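Local coordinates for protein catalase-3 (Neurospora crassa, PDB 4AJ9) that disproportionates hydrogen peroxide to oxygen and water at a heme cofactor, and so probably shields the cell from peroxide damage, at residues Ser112-Arg117 with Phe254-Leu259; Asp289-Thr294 with Asp338-Pro343. All blocks are in the same frame, centred on the assembly; numbering follows the deposited sequence.

Contact 1 (Ser112-Arg117 with Phe254-Leu259)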
loop_
_atom_site.group_PDB
_atom_site.type_symbol
_atom_site.label_atom_id
_atom_site.label_comp_id
_atom_site.label_asym_id
_atom_site.label_seq_id
_atom_site.Cartn_x
_atom_site.Cartn_y
_atom_site.Cartn_z
ATOM N N SER C 112 13.736 15.991 12.881
ATOM C CA SER C 112 14.572 16.155 14.073
ATOM C C SER C 112 15.850 16.900 13.702
ATOM O O SER C 112 16.101 17.142 12.534
ATOM C CB SER C 112 14.885 14.811 14.755
ATOM O OG SER C 112 15.552 13.925 13.877
ATOM N N ALA C 113 16.645 17.274 14.702
ATOM C CA ALA C 113 17.771 18.173 14.482
ATOM C C ALA C 113 19.034 17.472 13.969
ATOM O O ALA C 113 19.390 16.372 14.411
ATOM C CB ALA C 113 18.081 18.953 15.773
ATOM N N ASP C 114 19.713 18.133 13.041
ATOM C CA ASP C 114 20.982 17.643 12.516
ATOM C C ASP C 114 22.024 17.460 13.624
ATOM O O ASP C 114 22.840 16.541 13.565
ATOM C CB ASP C 114 21.538 18.603 11.460
ATOM C CG ASP C 114 20.830 18.491 10.111
ATOM O OD1 ASP C 114 20.115 17.486 9.869
ATOM O OD2 ASP C 114 21.012 19.418 9.280
ATOM N N THR C 115 21.997 18.337 14.625
ATOM C CA THR C 115 23.017 18.315 15.676
ATOM C C THR C 115 22.601 17.613 16.969
ATOM O O THR C 115 23.163 17.882 18.038
ATOM C CB THR C 115 23.585 19.747 15.983
ATOM O OG1 THR C 115 22.535 20.601 16.475
ATOM C CG2 THR C 115 24.180 20.359 14.730
ATOM N N ALA C 116 21.629 16.708 16.885
ATOM C CA ALA C 116 21.434 15.733 17.958
ATOM C C ALA C 116 22.731 14.940 18.099
ATOM O O ALA C 116 23.453 14.796 17.123
ATOM C CB ALA C 116 20.302 14.780 17.608
ATOM N N ARG C 117 23.023 14.412 19.287
ATOM C CA ARG C 117 24.135 13.451 19.420
ATOM C C ARG C 117 23.695 12.066 18.925
ATOM O O ARG C 117 22.685 11.533 19.380
ATOM C CB ARG C 117 24.624 13.343 20.874
ATOM C CG ARG C 117 25.678 12.245 21.057
ATOM C CD ARG C 117 26.149 12.100 22.498
ATOM N NE ARG C 117 26.722 13.330 23.061
ATOM C CZ ARG C 117 27.932 13.803 22.771
ATOM N NH1 ARG C 117 28.703 13.175 21.892
ATOM N NH2 ARG C 117 28.368 14.920 23.349
ATOM N N PHE C 254 21.232 22.612 10.127
ATOM C CA PHE C 254 22.611 23.089 10.060
ATOM C C PHE C 254 23.452 22.256 9.094
ATOM O O PHE C 254 24.169 22.800 8.249
ATOM C CB PHE C 254 23.220 23.076 11.464
ATOM C CG PHE C 254 24.662 23.559 11.528
ATOM C CD1 PHE C 254 24.967 24.911 11.379
ATOM C CD2 PHE C 254 25.695 22.671 11.805
ATOM C CE1 PHE C 254 26.279 25.361 11.462
ATOM C CE2 PHE C 254 27.008 23.115 11.895
ATOM C CZ PHE C 254 27.299 24.470 11.719
ATOM N N HIS C 255 23.376 20.934 9.213
ATOM C CA HIS C 255 24.228 20.071 8.391
ATOM C C HIS C 255 23.773 19.990 6.931
ATOM O O HIS C 255 24.596 20.033 6.012
ATOM C CB HIS C 255 24.351 18.668 8.989
ATOM C CG HIS C 255 25.206 18.603 10.219
ATOM N ND1 HIS C 255 25.197 17.521 11.074
ATOM C CD2 HIS C 255 26.098 19.484 10.737
ATOM C CE1 HIS C 255 26.040 17.740 12.069
ATOM N NE2 HIS C 255 26.597 18.926 11.890
ATOM N N ARG C 256 22.472 19.853 6.698
ATOM C CA ARG C 256 22.023 19.824 5.314
ATOM C C ARG C 256 22.252 21.176 4.635
ATOM O O ARG C 256 22.528 21.217 3.445
ATOM C CB ARG C 256 20.571 19.343 5.164
ATOM C CG ARG C 256 19.503 20.217 5.771
ATOM C CD ARG C 256 18.103 19.671 5.425
ATOM N NE ARG C 256 17.952 18.274 5.857
ATOM C CZ ARG C 256 16.841 17.556 5.727
ATOM N NH1 ARG C 256 15.758 18.087 5.176
ATOM N NH2 ARG C 256 16.811 16.300 6.160
ATOM N N GLN C 257 22.131 22.273 5.382
ATOM C CA GLN C 257 22.460 23.582 4.821
ATOM C C GLN C 257 23.962 23.689 4.511
ATOM O O GLN C 257 24.352 24.216 3.462
ATOM C CB GLN C 257 22.019 24.718 5.757
ATOM C CG GLN C 257 22.120 26.112 5.130
ATOM C CD GLN C 257 21.000 26.393 4.129
ATOM O OE1 GLN C 257 19.829 26.504 4.507
ATOM N NE2 GLN C 257 21.356 26.517 2.849
ATOM N N ASP C 258 24.803 23.198 5.421
ATOM C CA ASP C 258 26.259 23.269 5.231
ATOM C C ASP C 258 26.673 22.556 3.934
ATOM O O ASP C 258 27.444 23.082 3.135
ATOM C CB ASP C 258 26.995 22.686 6.449
ATOM C CG ASP C 258 28.454 22.394 6.171
ATOM O OD1 ASP C 258 28.746 21.415 5.443
ATOM O OD2 ASP C 258 29.319 23.143 6.677
ATOM N N LEU C 259 26.145 21.360 3.718
ATOM C CA LEU C 259 26.475 20.585 2.521
ATOM C C LEU C 259 25.976 21.283 1.260
ATOM O O LEU C 259 26.695 21.392 0.253
ATOM C CB LEU C 259 25.844 19.193 2.629
ATOM C CG LEU C 259 26.038 18.260 1.439
ATOM C CD1 LEU C 259 27.511 18.004 1.212
ATOM C CD2 LEU C 259 25.280 16.960 1.675
HETATM O O HOH W 1 19.808 16.657 7.211
HETATM O O HOH W 2 23.670 15.132 11.274
#
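The methyl CG2 of T115 lies over one face of the H255 imidazole, 4.0 Å from NE2, and also meets CD2 of the F254 ring. Water 2 sits in the imidazole plane at its edge, 2.8 Å from H255 ND1, and donates to D114 O. In the same way water 1 takes the edge of the R256 guanidinium, accepting from NE at 2.8 Å while donating to D114 OD1. The D114 carboxylate and the imidazole lie nearly parallel, 10° between their planes. With CG opposite its own carbonyl carbon (chi1 -77°), D114 brings OD2 to the first turn of helix 254-264. R256 N donates to D114 OD2 at 3.0 Å from above the carboxylate plane, 39° out of it, and H255 N adds a weak bond to the same oxygen at 2.8 Å. R67 forms a salt bridge with OD1, and R256 NH1 pairs with E165 of a second subunit. Replacing D114 by an alanine would probably leave the N-H groups of H255 and R256 without this acceptor and R67 without its acid. The helix start and R67 are likely to favour the charged form of this buried carboxylate, whose bonds join the 112-117 loop to the helix.

Contact 2 (Asp289-Thr294 with Asp338-Pro343); sequences DLLDPT and DFTEDP
The N-terminus of helix 343-360, the helix carrying Y352 (by similarity the axial ligand of the heme iron), is met here just ahead of its first turn: its N-cap residue D342 packs on L291 and P293 of a loop that links two strands of the catalase barrel. That loop is shaped by a type I turn from D289 to D292 and by two Asx turns; in the first, L291 N donates to D289 OD1 at 3.0 Å, and in the second D292 OD1 accepts from T294 N. L291 supplies most of the apolar contact with its two methyls: CD2 lies 3.7 Å from T340 CB, and CD1 is 4.0 Å from E341 CB. The carbonyl oxygen of L291 meets D342, whose CA makes a C-H...O contact with it at 3.4 Å, 134° at the hydrogen. No direct hydrogen bond joins the segments; L291 O and D342 OD2 come close, but both are acceptors. With CG anti to the backbone N (chi1 170°), D342 directs its carboxylate to the P293 ring, OD2 coming within 3.5 Å of P293 CB; the P293 side chain lies about 5 Å from a bound heme (nearest atoms). Both carboxylate oxygens of D342 are bonded: OD1 caps L344 N, and OD2 is hydrogen-bonded to H212 ND1. D342 OD2 also holds water 3, which donates to it at 2.8 Å and, with its other hydrogen, to L290 O at 2.8 Å.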
loop_
_atom_site.group_PDB
_atom_site.type_symbol
_atom_site.label_atom_id
_atom_site.label_comp_id
_atom_site.label_asym_id
_atom_site.label_seq_id
_atom_site.Cartn_x
_atom_site.Cartn_y
_atom_site.Cartn_z
ATOM N N ASP C 289 38.154 -11.213 16.141
ATOM C CA ASP C 289 37.668 -11.897 14.948
ATOM C C ASP C 289 37.165 -10.859 13.950
ATOM O O ASP C 289 36.287 -10.054 14.272
ATOM C CB ASP C 289 36.537 -12.851 15.350
ATOM C CG ASP C 289 36.154 -13.818 14.242
ATOM O OD1 ASP C 289 36.243 -13.447 13.054
ATOM O OD2 ASP C 289 35.753 -14.955 14.575
ATOM N N LEU C 290 37.717 -10.868 12.738
ATOM C CA LEU C 290 37.355 -9.849 11.748
ATOM C C LEU C 290 35.915 -9.972 11.233
ATOM O O LEU C 290 35.446 -9.131 10.465
ATOM C CB LEU C 290 38.374 -9.800 10.601
ATOM C CG LEU C 290 39.510 -8.808 10.865
ATOM C CD1 LEU C 290 40.756 -9.103 10.011
ATOM C CD2 LEU C 290 39.006 -7.390 10.631
ATOM N N LEU C 291 35.207 -11.003 11.681
ATOM C CA LEU C 291 33.788 -11.139 11.369
ATOM C C LEU C 291 32.941 -10.378 12.399
ATOM O O LEU C 291 31.726 -10.293 12.267
ATOM C CB LEU C 291 33.375 -12.612 11.342
ATOM C CG LEU C 291 34.024 -13.544 10.312
ATOM C CD1 LEU C 291 33.474 -14.963 10.485
ATOM C CD2 LEU C 291 33.808 -13.056 8.884
ATOM N N ASP C 292 33.606 -9.815 13.407
ATOM C CA ASP C 292 32.961 -9.137 14.525
ATOM C C ASP C 292 32.886 -7.628 14.264
ATOM O O ASP C 292 33.899 -6.931 14.325
ATOM C CB ASP C 292 33.755 -9.405 15.816
ATOM C CG ASP C 292 33.114 -8.796 17.055
ATOM O OD1 ASP C 292 32.209 -7.934 16.931
ATOM O OD2 ASP C 292 33.537 -9.173 18.174
ATOM N N PRO C 293 31.669 -7.118 14.016
ATOM C CA PRO C 293 31.459 -5.711 13.655
ATOM C C PRO C 293 31.591 -4.752 14.839
ATOM O O PRO C 293 31.449 -3.531 14.656
ATOM C CB PRO C 293 30.014 -5.708 13.139
ATOM C CG PRO C 293 29.346 -6.775 13.949
ATOM C CD PRO C 293 30.398 -7.852 14.148
ATOM N N THR C 294 31.838 -5.283 16.034
ATOM C CA THR C 294 32.049 -4.422 17.192
ATOM C C THR C 294 33.527 -4.098 17.356
ATOM O O THR C 294 33.913 -3.475 18.337
ATOM C CB THR C 294 31.516 -5.062 18.514
ATOM O OG1 THR C 294 32.292 -6.222 18.843
ATOM C CG2 THR C 294 30.029 -5.468 18.367
ATOM N N ASP C 338 32.499 -9.493 -2.409
ATOM C CA ASP C 338 31.678 -10.532 -1.778
ATOM C C ASP C 338 31.410 -10.219 -0.306
ATOM O O ASP C 338 32.060 -9.348 0.280
ATOM C CB ASP C 338 32.344 -11.904 -1.899
ATOM C CG ASP C 338 31.358 -13.060 -1.703
ATOM O OD1 ASP C 338 30.136 -12.809 -1.676
ATOM O OD2 ASP C 338 31.805 -14.225 -1.586
ATOM N N PHE C 339 30.463 -10.949 0.286
ATOM C CA PHE C 339 30.111 -10.779 1.691
ATOM C C PHE C 339 31.038 -11.593 2.575
ATOM O O PHE C 339 31.782 -12.442 2.091
ATOM C CB PHE C 339 28.675 -11.244 1.936
ATOM C CG PHE C 339 27.671 -10.596 1.028
ATOM C CD1 PHE C 339 27.404 -9.239 1.127
ATOM C CD2 PHE C 339 27.001 -11.342 0.066
ATOM C CE1 PHE C 339 26.484 -8.636 0.277
ATOM C CE2 PHE C 339 26.078 -10.742 -0.790
ATOM C CZ PHE C 339 25.821 -9.387 -0.683
ATOM N N THR C 340 30.990 -11.325 3.874
ATOM C CA THR C 340 31.553 -12.257 4.836
ATOM C C THR C 340 30.470 -12.732 5.779
ATOM O O THR C 340 29.334 -12.230 5.775
ATOM C CB THR C 340 32.690 -11.663 5.679
ATOM O OG1 THR C 340 32.167 -10.643 6.536
ATOM C CG2 THR C 340 33.812 -11.101 4.787
ATOM N N GLU C 341 30.858 -13.686 6.611
ATOM C CA GLU C 341 29.964 -14.331 7.548
ATOM C C GLU C 341 29.752 -13.508 8.819
ATOM O O GLU C 341 29.460 -14.057 9.878
ATOM C CB GLU C 341 30.519 -15.718 7.901
ATOM C CG GLU C 341 30.470 -16.721 6.749
ATOM C CD GLU C 341 31.601 -16.550 5.737
ATOM O OE1 GLU C 341 32.390 -15.589 5.845
ATOM O OE2 GLU C 341 31.705 -17.395 4.828
ATOM N N ASP C 342 29.894 -12.190 8.700
ATOM C CA ASP C 342 29.616 -11.265 9.788
ATOM C C ASP C 342 28.108 -11.331 10.024
ATOM O O ASP C 342 27.334 -10.952 9.152
ATOM C CB ASP C 342 30.075 -9.878 9.334
ATOM C CG ASP C 342 29.641 -8.755 10.255
ATOM O OD1 ASP C 342 28.527 -8.792 10.838
ATOM O OD2 ASP C 342 30.435 -7.797 10.363
ATOM N N PRO C 343 27.684 -11.862 11.182
ATOM C CA PRO C 343 26.250 -12.093 11.413
ATOM C C PRO C 343 25.416 -10.812 11.406
ATOM O O PRO C 343 24.197 -10.870 11.297
ATOM C CB PRO C 343 26.215 -12.730 12.806
ATOM C CG PRO C 343 27.586 -13.316 12.995
ATOM C CD PRO C 343 28.508 -12.364 12.300
HETATM O O HOH W 3 33.182 -7.489 10.154
#

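In the fold
Contact 1 closes before contact 2 opens along the chain, and all four segments belong to the catalase domain. Their centres are 31 Å apart and their nearest atoms about 18 Å, so they do not touch. The antiparallel sheet connects them: loop 112-117 lies between strands 96-104 and 121-128, while helix 254-264 leads into strand 270-278, which is followed by the loop holding 289-294. Strand 337-338, on the same sheet, runs into contact 2 and then helix 343-360. Contact 1 sets a loop against the N-terminal turn of helix 254-264, contact 2 a loop against the N-cap segment of helix 343-360. Both also touch a second subunit, so these buried loop-to-helix junctions lie at subunit interfaces of the tetramer.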